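PDB 3BJB: probable transcriptional regulator, TetR family protein from Rhodococcus sp., which probably binds cis-regulatory DNA and acts as a transcription factor that regulates gene expression. Local coordinates for residues B[32-37]-B[45-50]; B[72-77]-B[118-123]; B[101-106]-B[168-173]; B[174-177]-B[181-184]. All coordinates share one frame; numbering follows the deposited sequence.

Interaction 1. Residues B[32-37]-B[45-50]; sequences IELATE and MHEVAK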
loop_
_atom_site.group_PDB
_atom_site.type_symbol
_atom_site.label_atom_id
_atom_site.label_comp_id
_atom_site.label_asym_id
_atom_site.label_seq_id
_atom_site.Cartn_x
_atom_site.Cartn_y
_atom_site.Cartn_z
ATOM N N ILE B 32 4.085 -3.170 20.356
ATOM C CA ILE B 32 5.341 -2.824 19.671
ATOM C C ILE B 32 6.446 -3.904 19.766
ATOM O O ILE B 32 7.021 -4.281 18.731
ATOM C CB ILE B 32 5.870 -1.423 20.093
ATOM C CG1 ILE B 32 4.959 -0.327 19.542
ATOM C CG2 ILE B 32 7.325 -1.197 19.615
ATOM C CD1 ILE B 32 4.981 0.929 20.365
ATOM N N GLU B 33 6.720 -4.404 20.972
ATOM C CA GLU B 33 7.669 -5.512 21.180
ATOM C C GLU B 33 7.291 -6.800 20.462
ATOM O O GLU B 33 8.157 -7.510 19.939
ATOM C CB GLU B 33 7.787 -5.905 22.656
ATOM C CG GLU B 33 7.457 -4.846 23.661
ATOM C CD GLU B 33 8.174 -5.107 24.957
ATOM O OE1 GLU B 33 7.620 -5.848 25.813
ATOM O OE2 GLU B 33 9.311 -4.606 25.102
ATOM N N LEU B 34 6.010 -7.138 20.462
ATOM C CA LEU B 34 5.624 -8.372 19.791
ATOM C C LEU B 34 5.735 -8.263 18.280
ATOM O O LEU B 34 6.236 -9.174 17.620
ATOM C CB LEU B 34 4.269 -8.869 20.270
ATOM C CG LEU B 34 4.534 -9.597 21.596
ATOM C CD1 LEU B 34 3.724 -9.058 22.814
ATOM C CD2 LEU B 34 4.376 -11.093 21.391
ATOM N N ALA B 35 5.320 -7.126 17.737
ATOM C CA ALA B 35 5.438 -6.909 16.313
ATOM C C ALA B 35 6.899 -6.751 15.971
ATOM O O ALA B 35 7.269 -6.976 14.827
ATOM C CB ALA B 35 4.655 -5.700 15.885
ATOM N N THR B 36 7.730 -6.374 16.956
ATOM C CA THR B 36 9.179 -6.287 16.736
ATOM C C THR B 36 9.816 -7.677 16.692
ATOM O O THR B 36 10.803 -7.888 15.979
ATOM C CB THR B 36 9.916 -5.335 17.727
ATOM O OG1 THR B 36 9.635 -3.976 17.374
ATOM C CG2 THR B 36 11.435 -5.527 17.684
ATOM N N GLU B 37 9.232 -8.634 17.395
ATOM C CA GLU B 37 9.823 -9.964 17.477
ATOM C C GLU B 37 9.248 -10.982 16.477
ATOM O O GLU B 37 9.857 -12.009 16.216
ATOM C CB GLU B 37 9.728 -10.495 18.911
ATOM C CG GLU B 37 10.268 -9.510 19.945
ATOM C CD GLU B 37 9.745 -9.736 21.385
ATOM O OE1 GLU B 37 10.326 -9.136 22.323
ATOM O OE2 GLU B 37 8.766 -10.496 21.591
HETATM N N MSE B 45 -3.517 -11.462 20.390
HETATM C CA MSE B 45 -4.098 -10.555 21.349
HETATM C C MSE B 45 -3.850 -11.004 22.778
HETATM O O MSE B 45 -3.607 -10.175 23.654
HETATM C CB MSE B 45 -5.577 -10.387 21.045
HETATM C CG MSE B 45 -5.806 -9.714 19.705
HETATM SE SE MSE B 45 -5.182 -7.835 19.718
HETATM C CE MSE B 45 -6.741 -7.001 20.557
ATOM N N HIS B 46 -3.870 -12.314 23.000
ATOM C CA HIS B 46 -3.688 -12.859 24.352
ATOM C C HIS B 46 -2.246 -12.672 24.895
ATOM O O HIS B 46 -2.052 -12.536 26.107
ATOM C CB HIS B 46 -4.193 -14.319 24.459
ATOM C CG HIS B 46 -3.260 -15.329 23.873
ATOM N ND1 HIS B 46 -2.366 -16.049 24.641
ATOM C CD2 HIS B 46 -3.077 -15.742 22.593
ATOM C CE1 HIS B 46 -1.666 -16.855 23.859
ATOM N NE2 HIS B 46 -2.079 -16.691 22.613
ATOM N N GLU B 47 -1.256 -12.643 23.993
ATOM C CA GLU B 47 0.120 -12.308 24.382
ATOM C C GLU B 47 0.310 -10.791 24.682
ATOM O O GLU B 47 0.904 -10.433 25.707
ATOM C CB GLU B 47 1.140 -12.890 23.384
ATOM C CG GLU B 47 2.632 -12.523 23.649
ATOM C CD GLU B 47 3.228 -13.035 24.996
ATOM O OE1 GLU B 47 2.462 -13.499 25.890
ATOM O OE2 GLU B 47 4.478 -12.968 25.162
ATOM N N VAL B 48 -0.222 -9.912 23.820
ATOM C CA VAL B 48 -0.312 -8.464 24.145
ATOM C C VAL B 48 -0.982 -8.255 25.527
ATOM O O VAL B 48 -0.518 -7.445 26.339
ATOM C CB VAL B 48 -1.051 -7.599 23.030
ATOM C CG1 VAL B 48 -1.065 -6.105 23.381
ATOM C CG2 VAL B 48 -0.441 -7.789 21.626
ATOM N N ALA B 49 -2.055 -8.996 25.805
ATOM C CA ALA B 49 -2.723 -8.865 27.092
ATOM C C ALA B 49 -1.789 -9.279 28.231
ATOM O O ALA B 49 -1.668 -8.565 29.238
ATOM C CB ALA B 49 -4.006 -9.666 27.119
ATOM N N LYS B 50 -1.129 -10.425 28.049
ATOM C CA LYS B 50 -0.112 -10.917 28.983
ATOM C C LYS B 50 1.117 -9.975 29.138
ATOM O O LYS B 50 1.712 -9.917 30.203
ATOM C CB LYS B 50 0.328 -12.353 28.616
ATOM C CG LYS B 50 1.484 -12.836 29.482
ATOM C CD LYS B 50 1.943 -14.270 29.261
ATOM C CE LYS B 50 2.963 -14.605 30.389
ATOM N NZ LYS B 50 3.434 -16.019 30.516
#
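Ile32 O, held both by Thr36 OG1 at 3.0 Å and more weakly by Thr36 N, lies on the same stretch of helix from which Leu34 reaches Glu47 and Val48. Residues 45-50 fall in the predicted helix-turn-helix motif, so the contact seats helix 45-51 against helix 22-37 in a DNA-binding domain of the TetR type. Thr36 OG1 approaches from above the Ile32 carbonyl plane, 39° out of it, which adds a side-chain tie to the backbone turn on the flank that takes no part in the contact. Across the two segments no hydrogen bond forms, and the contact rests on van der Waals approaches of the leucine branches. Leu34 and Val48 have their CA atoms 7.4 Å apart, and Leu34 CD1 comes to 3.7 Å from Glu47 CG and to 4.2 Å from Val48 N. The still shorter approach of Leu34 CD2 to the same carbon is doubtful. Glu47 sets its CG anti to the backbone N (chi1 176°), which lays the first part of its chain across the leucine branches at about a right angle. Cutting Leu34 back to an alanine is likely to leave Glu47 CG without its apolar cover and open a gap between the two helices. Val48 also packs on Leu59, linking the pair to helix 56-62. Beside the contact Arg51 forms a salt bridge with Glu37 and only a long, weak ion pair with Glu47; the two like-charged atoms Glu37 OE2 and Glu47 OE2 stay 6.1 Å apart.

Interaction 2. Residues B[72-77]-B[118-123]; sequences AVMVDQ and TAMIQS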
loop_
_atom_site.group_PDB
_atom_site.type_symbol
_atom_site.label_atom_id
_atom_site.label_comp_id
_atom_site.label_asym_id
_atom_site.label_seq_id
_atom_site.Cartn_x
_atom_site.Cartn_y
_atom_site.Cartn_z
ATOM N N ALA B 72 -3.779 2.128 16.109
ATOM C CA ALA B 72 -3.457 2.970 17.262
ATOM C C ALA B 72 -1.946 3.019 17.508
ATOM O O ALA B 72 -1.447 4.039 17.962
ATOM C CB ALA B 72 -4.185 2.484 18.517
ATOM N N VAL B 73 -1.221 1.924 17.240
ATOM C CA VAL B 73 0.245 1.930 17.407
ATOM C C VAL B 73 0.839 2.900 16.405
ATOM O O VAL B 73 1.645 3.732 16.777
ATOM C CB VAL B 73 0.912 0.528 17.282
ATOM C CG1 VAL B 73 2.386 0.653 16.967
ATOM C CG2 VAL B 73 0.749 -0.277 18.555
HETATM N N MSE B 74 0.422 2.797 15.144
HETATM C CA MSE B 74 0.802 3.731 14.084
HETATM C C MSE B 74 0.556 5.231 14.435
HETATM O O MSE B 74 1.437 6.067 14.274
HETATM C CB MSE B 74 0.063 3.339 12.816
HETATM C CG MSE B 74 0.189 4.324 11.686
HETATM SE SE MSE B 74 1.623 3.890 10.443
HETATM C CE MSE B 74 3.171 4.291 11.567
ATOM N N VAL B 75 -0.641 5.551 14.920
ATOM C CA VAL B 75 -1.010 6.909 15.335
ATOM C C VAL B 75 -0.080 7.436 16.429
ATOM O O VAL B 75 0.400 8.592 16.351
ATOM C CB VAL B 75 -2.500 6.962 15.781
ATOM C CG1 VAL B 75 -2.808 8.181 16.635
ATOM C CG2 VAL B 75 -3.409 6.896 14.570
ATOM N N ASP B 76 0.180 6.598 17.439
ATOM C CA ASP B 76 1.175 6.910 18.477
ATOM C C ASP B 76 2.575 7.145 17.887
ATOM O O ASP B 76 3.314 8.016 18.351
ATOM C CB ASP B 76 1.229 5.789 19.525
ATOM C CG ASP B 76 2.348 5.986 20.561
ATOM O OD1 ASP B 76 2.265 6.926 21.402
ATOM O OD2 ASP B 76 3.303 5.173 20.531
ATOM N N GLN B 77 2.919 6.392 16.851
ATOM C CA GLN B 77 4.262 6.448 16.270
ATOM C C GLN B 77 4.442 7.603 15.308
ATOM O O GLN B 77 5.549 8.089 15.102
ATOM C CB GLN B 77 4.591 5.126 15.583
ATOM C CG GLN B 77 4.863 4.038 16.590
ATOM C CD GLN B 77 6.287 4.070 17.029
ATOM O OE1 GLN B 77 7.201 4.027 16.182
ATOM N NE2 GLN B 77 6.508 4.154 18.345
ATOM N N THR B 118 6.088 -3.128 8.952
ATOM C CA THR B 118 5.236 -3.979 8.183
ATOM C C THR B 118 3.911 -4.211 8.886
ATOM O O THR B 118 2.848 -4.073 8.255
ATOM C CB THR B 118 5.952 -5.284 7.976
ATOM O OG1 THR B 118 7.223 -5.010 7.368
ATOM C CG2 THR B 118 5.162 -6.219 7.149
ATOM N N ALA B 119 3.905 -4.530 10.175
ATOM C CA ALA B 119 2.611 -4.684 10.837
ATOM C C ALA B 119 1.759 -3.400 10.866
ATOM O O ALA B 119 0.524 -3.481 10.866
ATOM C CB ALA B 119 2.785 -5.223 12.232
HETATM N N MSE B 120 2.391 -2.227 10.899
HETATM C CA MSE B 120 1.606 -1.012 10.985
HETATM C C MSE B 120 1.060 -0.625 9.639
HETATM O O MSE B 120 -0.086 -0.223 9.529
HETATM C CB MSE B 120 2.405 0.142 11.560
HETATM C CG MSE B 120 2.968 -0.098 12.961
HETATM SE SE MSE B 120 3.924 1.490 13.648
HETATM C CE MSE B 120 5.400 1.588 12.374
ATOM N N ILE B 121 1.911 -0.711 8.629
ATOM C CA ILE B 121 1.556 -0.484 7.252
ATOM C C ILE B 121 0.463 -1.497 6.805
ATOM O O ILE B 121 -0.583 -1.104 6.262
ATOM C CB ILE B 121 2.813 -0.612 6.354
ATOM C CG1 ILE B 121 3.955 0.313 6.834
ATOM C CG2 ILE B 121 2.478 -0.472 4.856
ATOM C CD1 ILE B 121 3.844 1.755 6.439
ATOM N N GLN B 122 0.665 -2.790 7.035
ATOM C CA GLN B 122 -0.358 -3.709 6.540
ATOM C C GLN B 122 -1.647 -3.439 7.208
ATOM O O GLN B 122 -2.674 -3.438 6.553
ATOM C CB GLN B 122 -0.003 -5.164 6.679
ATOM C CG GLN B 122 0.976 -5.565 5.653
ATOM C CD GLN B 122 1.509 -6.971 5.891
ATOM O OE1 GLN B 122 0.808 -7.844 6.462
ATOM N NE2 GLN B 122 2.754 -7.209 5.445
ATOM N N SER B 123 -1.599 -3.158 8.502
ATOM C CA SER B 123 -2.797 -2.821 9.260
ATOM C C SER B 123 -3.546 -1.630 8.706
ATOM O O SER B 123 -4.745 -1.671 8.598
ATOM C CB SER B 123 -2.446 -2.599 10.725
ATOM O OG SER B 123 -2.486 -3.824 11.420
#
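Met74 and Met120, both selenomethionines, meet where helix 66-86, which in TetR-type regulators links the DNA-binding and regulatory domains, crosses helix 114-126. The axes of the two short segments approach to 9.4 Å at a signed crossing angle of -113°, and the CA atoms of Met74 and Met120 are 5.7 Å apart. The tight part is a cluster around one selenium: Met120 SE has Met74 CE at 3.6 Å and Val73 CG1 at 3.8 Å. Met120 runs extended through chi2 (-178°) and bends only at chi3, so its selenium is carried over to the other helix while its methyl turns aside to meet Met74 CE. Both valine and methionine cross the Met120 chain at about a right angle. Val138 of helix 134-150 packs on Met74, and Ala31 and Ile32 of helix 22-37 pack on Val73, so this part is enclosed. Toward Gln77, which is partly exposed, the packing is looser: it offers its aliphatic chain to Met120, while Gln77 OE1 is engaged by a weak hydrogen bond from Arg113. The nearest of its atoms, Gln77 CG, stands 4.0 Å from Met120 SE.

Interaction 3. Residues B[101-106]-B[168-173]; sequences NVLVRA and QLWFGV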
loop_
_atom_site.group_PDB
_atom_site.type_symbol
_atom_site.label_atom_id
_atom_site.label_comp_id
_atom_site.label_asym_id
_atom_site.label_seq_id
_atom_site.Cartn_x
_atom_site.Cartn_y
_atom_site.Cartn_z
ATOM N N ASN B 101 11.963 16.449 3.916
ATOM C CA ASN B 101 12.758 16.087 5.096
ATOM C C ASN B 101 11.993 15.266 6.139
ATOM O O ASN B 101 12.587 14.440 6.834
ATOM C CB ASN B 101 13.394 17.312 5.774
ATOM C CG ASN B 101 14.502 17.964 4.937
ATOM O OD1 ASN B 101 14.627 19.199 4.926
ATOM N ND2 ASN B 101 15.310 17.156 4.246
ATOM N N VAL B 102 10.694 15.509 6.277
ATOM C CA VAL B 102 9.909 14.721 7.213
ATOM C C VAL B 102 9.731 13.289 6.693
ATOM O O VAL B 102 9.802 12.316 7.464
ATOM C CB VAL B 102 8.511 15.372 7.565
ATOM C CG1 VAL B 102 8.601 16.851 7.664
ATOM C CG2 VAL B 102 7.428 14.991 6.571
ATOM N N LEU B 103 9.511 13.181 5.383
ATOM C CA LEU B 103 9.254 11.916 4.750
ATOM C C LEU B 103 10.498 11.055 4.856
ATOM O O LEU B 103 10.392 9.879 5.223
ATOM C CB LEU B 103 8.779 12.112 3.302
ATOM C CG LEU B 103 7.283 11.884 2.968
ATOM C CD1 LEU B 103 6.317 12.222 4.112
ATOM C CD2 LEU B 103 6.878 12.631 1.705
ATOM N N VAL B 104 11.668 11.665 4.614
ATOM C CA VAL B 104 12.974 11.004 4.748
ATOM C C VAL B 104 13.201 10.495 6.180
ATOM O O VAL B 104 13.628 9.349 6.381
ATOM C CB VAL B 104 14.151 11.953 4.326
ATOM C CG1 VAL B 104 15.513 11.405 4.743
ATOM C CG2 VAL B 104 14.122 12.212 2.815
ATOM N N ARG B 105 12.916 11.348 7.156
ATOM C CA ARG B 105 12.934 10.953 8.546
ATOM C C ARG B 105 12.021 9.778 8.887
ATOM O O ARG B 105 12.443 8.870 9.579
ATOM C CB ARG B 105 12.522 12.138 9.416
ATOM C CG ARG B 105 12.619 11.876 10.899
ATOM C CD ARG B 105 14.061 11.841 11.318
ATOM N NE ARG B 105 14.592 13.200 11.423
ATOM C CZ ARG B 105 14.376 14.012 12.457
ATOM N NH1 ARG B 105 13.641 13.614 13.503
ATOM N NH2 ARG B 105 14.907 15.226 12.437
ATOM N N ALA B 106 10.770 9.803 8.424
ATOM C CA ALA B 106 9.843 8.712 8.694
ATOM C C ALA B 106 10.263 7.402 7.988
ATOM O O ALA B 106 10.290 6.329 8.611
ATOM C CB ALA B 106 8.451 9.110 8.297
ATOM N N GLN B 168 0.059 8.997 -0.005
ATOM C CA GLN B 168 -0.459 7.814 -0.702
ATOM C C GLN B 168 0.658 7.142 -1.472
ATOM O O GLN B 168 1.070 6.040 -1.116
ATOM C CB GLN B 168 -1.697 8.128 -1.580
ATOM C CG GLN B 168 -3.051 7.574 -0.992
ATOM C CD GLN B 168 -2.879 6.286 -0.100
ATOM O OE1 GLN B 168 -3.028 5.145 -0.578
ATOM N NE2 GLN B 168 -2.554 6.488 1.195
ATOM N N LEU B 169 1.175 7.838 -2.480
ATOM C CA LEU B 169 2.425 7.472 -3.135
ATOM C C LEU B 169 3.536 7.043 -2.153
ATOM O O LEU B 169 4.325 6.155 -2.451
ATOM C CB LEU B 169 2.905 8.619 -4.006
ATOM C CG LEU B 169 4.258 8.520 -4.702
ATOM C CD1 LEU B 169 4.489 7.176 -5.322
ATOM C CD2 LEU B 169 4.281 9.557 -5.789
ATOM N N TRP B 170 3.583 7.649 -0.978
ATOM C CA TRP B 170 4.668 7.397 -0.063
ATOM C C TRP B 170 4.514 6.024 0.554
ATOM O O TRP B 170 5.445 5.219 0.505
ATOM C CB TRP B 170 4.730 8.467 1.010
ATOM C CG TRP B 170 5.772 8.186 2.014
ATOM C CD1 TRP B 170 7.114 8.243 1.830
ATOM C CD2 TRP B 170 5.563 7.794 3.363
ATOM N NE1 TRP B 170 7.758 7.910 2.970
ATOM C CE2 TRP B 170 6.835 7.639 3.943
ATOM C CE3 TRP B 170 4.418 7.566 4.144
ATOM C CZ2 TRP B 170 7.018 7.257 5.269
ATOM C CZ3 TRP B 170 4.584 7.184 5.474
ATOM C CH2 TRP B 170 5.890 7.031 6.023
ATOM N N PHE B 171 3.329 5.771 1.122
ATOM C CA PHE B 171 2.976 4.450 1.648
ATOM C C PHE B 171 3.328 3.349 0.671
ATOM O O PHE B 171 3.790 2.303 1.082
ATOM C CB PHE B 171 1.483 4.348 1.989
ATOM C CG PHE B 171 1.190 4.559 3.431
ATOM C CD1 PHE B 171 0.749 3.509 4.222
ATOM C CD2 PHE B 171 1.369 5.826 4.020
ATOM C CE1 PHE B 171 0.489 3.715 5.590
ATOM C CE2 PHE B 171 1.100 6.055 5.398
ATOM C CZ PHE B 171 0.661 4.999 6.177
ATOM N N GLY B 172 3.097 3.590 -0.611
ATOM C CA GLY B 172 3.421 2.594 -1.623
ATOM C C GLY B 172 4.915 2.318 -1.683
ATOM O O GLY B 172 5.331 1.160 -1.727
ATOM N N VAL B 173 5.715 3.392 -1.643
ATOM C CA VAL B 173 7.148 3.275 -1.779
ATOM C C VAL B 173 7.717 2.483 -0.615
ATOM O O VAL B 173 8.611 1.614 -0.818
ATOM C CB VAL B 173 7.821 4.656 -1.847
ATOM C CG1 VAL B 173 9.309 4.501 -2.026
ATOM C CG2 VAL B 173 7.167 5.545 -2.977
#
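The all-helical regulatory domain of this TetR-type protein packs helix 95-111 on helix 157-179 through the indole of Trp170. Leu103 CG lies over one face of that indole, 4.0 Å from the centroid of the five-membered ring and 17° off its normal, a CH-pi contact; its closest ring atom is Trp170 CD1 at 3.8 Å. One helical turn on, Ala106 CB approaches the six-membered ring obliquely, 3.8 Å from Trp170 CZ2. Trp170 CG is anti to the backbone N (chi1 176°), which swings the indole out from its own helix to lie against both residues. The leucine and tryptophan side chains run past each other in opposite directions. Polar evidence for the ring's rotation comes from Trp170 NE1, which is hydrogen-bonded to Thr107 OG1; that hydroxyl is also bonded to Leu103 O, so the indole is tied to the same helix it packs on. Phe142 of helix 134-150 meets the indole with the planes at about 35°, and Ile191 of helix 184-198 touches both Leu103 and Trp170. Three buried residues thus join helices around one aromatic ring, in the helical core of a TetR-type C-terminal domain.

Interaction 4. Residues B[174-177]-B[181-184]; sequences IQSC and RVSI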
loop_
_atom_site.group_PDB
_atom_site.type_symbol
_atom_site.label_atom_id
_atom_site.label_comp_id
_atom_site.label_asym_id
_atom_site.label_seq_id
_atom_site.Cartn_x
_atom_site.Cartn_y
_atom_site.Cartn_z
ATOM N N ILE B 174 7.222 2.767 0.598
ATOM C CA ILE B 174 7.697 2.047 1.779
ATOM C C ILE B 174 7.346 0.567 1.676
ATOM O O ILE B 174 8.202 -0.289 1.869
ATOM C CB ILE B 174 7.111 2.584 3.099
ATOM C CG1 ILE B 174 7.230 4.084 3.152
ATOM C CG2 ILE B 174 7.931 2.059 4.267
ATOM C CD1 ILE B 174 8.650 4.521 3.314
ATOM N N GLN B 175 6.093 0.283 1.355
ATOM C CA GLN B 175 5.593 -1.065 1.297
ATOM C C GLN B 175 6.518 -1.834 0.357
ATOM O O GLN B 175 6.993 -2.939 0.652
ATOM C CB GLN B 175 4.170 -1.032 0.730
ATOM C CG GLN B 175 3.143 -1.961 1.408
ATOM C CD GLN B 175 1.668 -1.518 1.133
ATOM O OE1 GLN B 175 1.429 -0.557 0.400
ATOM N NE2 GLN B 175 0.693 -2.240 1.726
ATOM N N SER B 176 6.785 -1.179 -0.764
ATOM C CA SER B 176 7.647 -1.674 -1.802
ATOM C C SER B 176 9.084 -1.963 -1.343
ATOM O O SER B 176 9.667 -3.007 -1.669
ATOM C CB SER B 176 7.608 -0.688 -2.943
ATOM O OG SER B 176 8.622 -0.983 -3.839
ATOM N N CYS B 177 9.616 -1.014 -0.585
ATOM C CA CYS B 177 10.880 -1.120 0.113
ATOM C C CYS B 177 10.962 -2.268 1.123
ATOM O O CYS B 177 11.913 -3.031 1.128
ATOM C CB CYS B 177 11.137 0.201 0.832
ATOM S SG CYS B 177 12.885 0.570 1.028
ATOM N N ARG B 181 11.586 -4.689 -3.342
ATOM C CA ARG B 181 11.382 -4.283 -4.722
ATOM C C ARG B 181 12.178 -3.059 -5.097
ATOM O O ARG B 181 12.580 -2.928 -6.235
ATOM C CB ARG B 181 9.894 -4.000 -5.015
ATOM C CG ARG B 181 9.021 -5.297 -5.189
ATOM C CD ARG B 181 7.720 -5.071 -5.965
ATOM N NE ARG B 181 7.274 -3.728 -5.667
ATOM C CZ ARG B 181 6.031 -3.260 -5.747
ATOM N NH1 ARG B 181 5.810 -1.969 -5.406
ATOM N NH2 ARG B 181 5.026 -4.042 -6.146
ATOM N N VAL B 182 12.364 -2.135 -4.165
ATOM C CA VAL B 182 13.223 -0.990 -4.413
ATOM C C VAL B 182 14.307 -0.977 -3.330
ATOM O O VAL B 182 14.079 -1.472 -2.220
ATOM C CB VAL B 182 12.403 0.310 -4.459
ATOM C CG1 VAL B 182 11.967 0.761 -3.054
ATOM C CG2 VAL B 182 13.176 1.429 -5.159
ATOM N N SER B 183 15.501 -0.497 -3.649
ATOM C CA SER B 183 16.523 -0.304 -2.617
ATOM C C SER B 183 16.185 0.949 -1.815
ATOM O O SER B 183 15.260 1.687 -2.170
ATOM C CB SER B 183 17.901 -0.157 -3.221
ATOM O OG SER B 183 17.991 1.102 -3.819
ATOM N N ILE B 184 16.915 1.213 -0.730
ATOM C CA ILE B 184 16.475 2.330 0.081
ATOM C C ILE B 184 16.869 3.698 -0.491
ATOM O O ILE B 184 16.061 4.630 -0.470
ATOM C CB ILE B 184 16.593 2.166 1.659
ATOM C CG1 ILE B 184 17.443 3.236 2.270
ATOM C CG2 ILE B 184 16.883 0.764 2.196
ATOM C CD1 ILE B 184 16.577 4.133 3.001
#
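Arg181 N donates to Ser176 O, five residues back, at 3.1 Å with an N-H...O angle of 156°, as the chain leaves helix 157-179. The following residues pass across the end of that helix, with the CA atoms of Cys177 and Val182 5.1 Å apart, and form the connection of a helical hairpin leading to helix 184-198. Ser183 is the N-cap of the second helix, its OG reaching Asp186 N in a weak hydrogen bond. Val182 places CG1 between its backbone N and carbonyl carbon (chi1 75°), and this branch presses on the helix backbone, 3.8 Å from Cys177 CA and 4.0 Å from Cys177 CB. Farther along the loop Cys177 SG lies 4.1 Å from Ile184 CB, so the sulfur packs against the first turn of the new helix. At the other end Arg181 bends at chi3 and brings its guanidinium up to Ser176 obliquely, with Arg181 NH1 3.3 Å from Ser176 CB. Its main polar partner is Asp139 of the second subunit, which forms a salt bridge with Arg181 NE, so this turn belongs to the dimer interface as well. A leucine in place of Arg181 would probably leave that neighbouring aspartate without its mate and lose the guanidinium contact with Ser176 CB. The hydroxyl stays close to the aliphatic root of the arginine, with Ser176 OG 3.5 Å from Arg181 CB.

How the interactions relate
From the N terminus, interaction 1 closes the short loop between helices 22-37 and 45-51 within the DNA-binding part. It is complete before interaction 2 opens at residues 72-77, yet the two touch through Ile32 and Val73, so the DNA-binding part rests on the crossing of helices 66-86 and 114-126. Interactions 2 and 3 cross along the chain: residues 101-106 lie between the segments of interaction 2, and residues 168-173 come after both. Ile121 and Phe171 join them in space. Interaction 4 follows directly on helix 157-179, closing a tight turn about 11 Å from interaction 3, centre to centre. Interaction 1 stays about 14 Å from both at the nearest atoms.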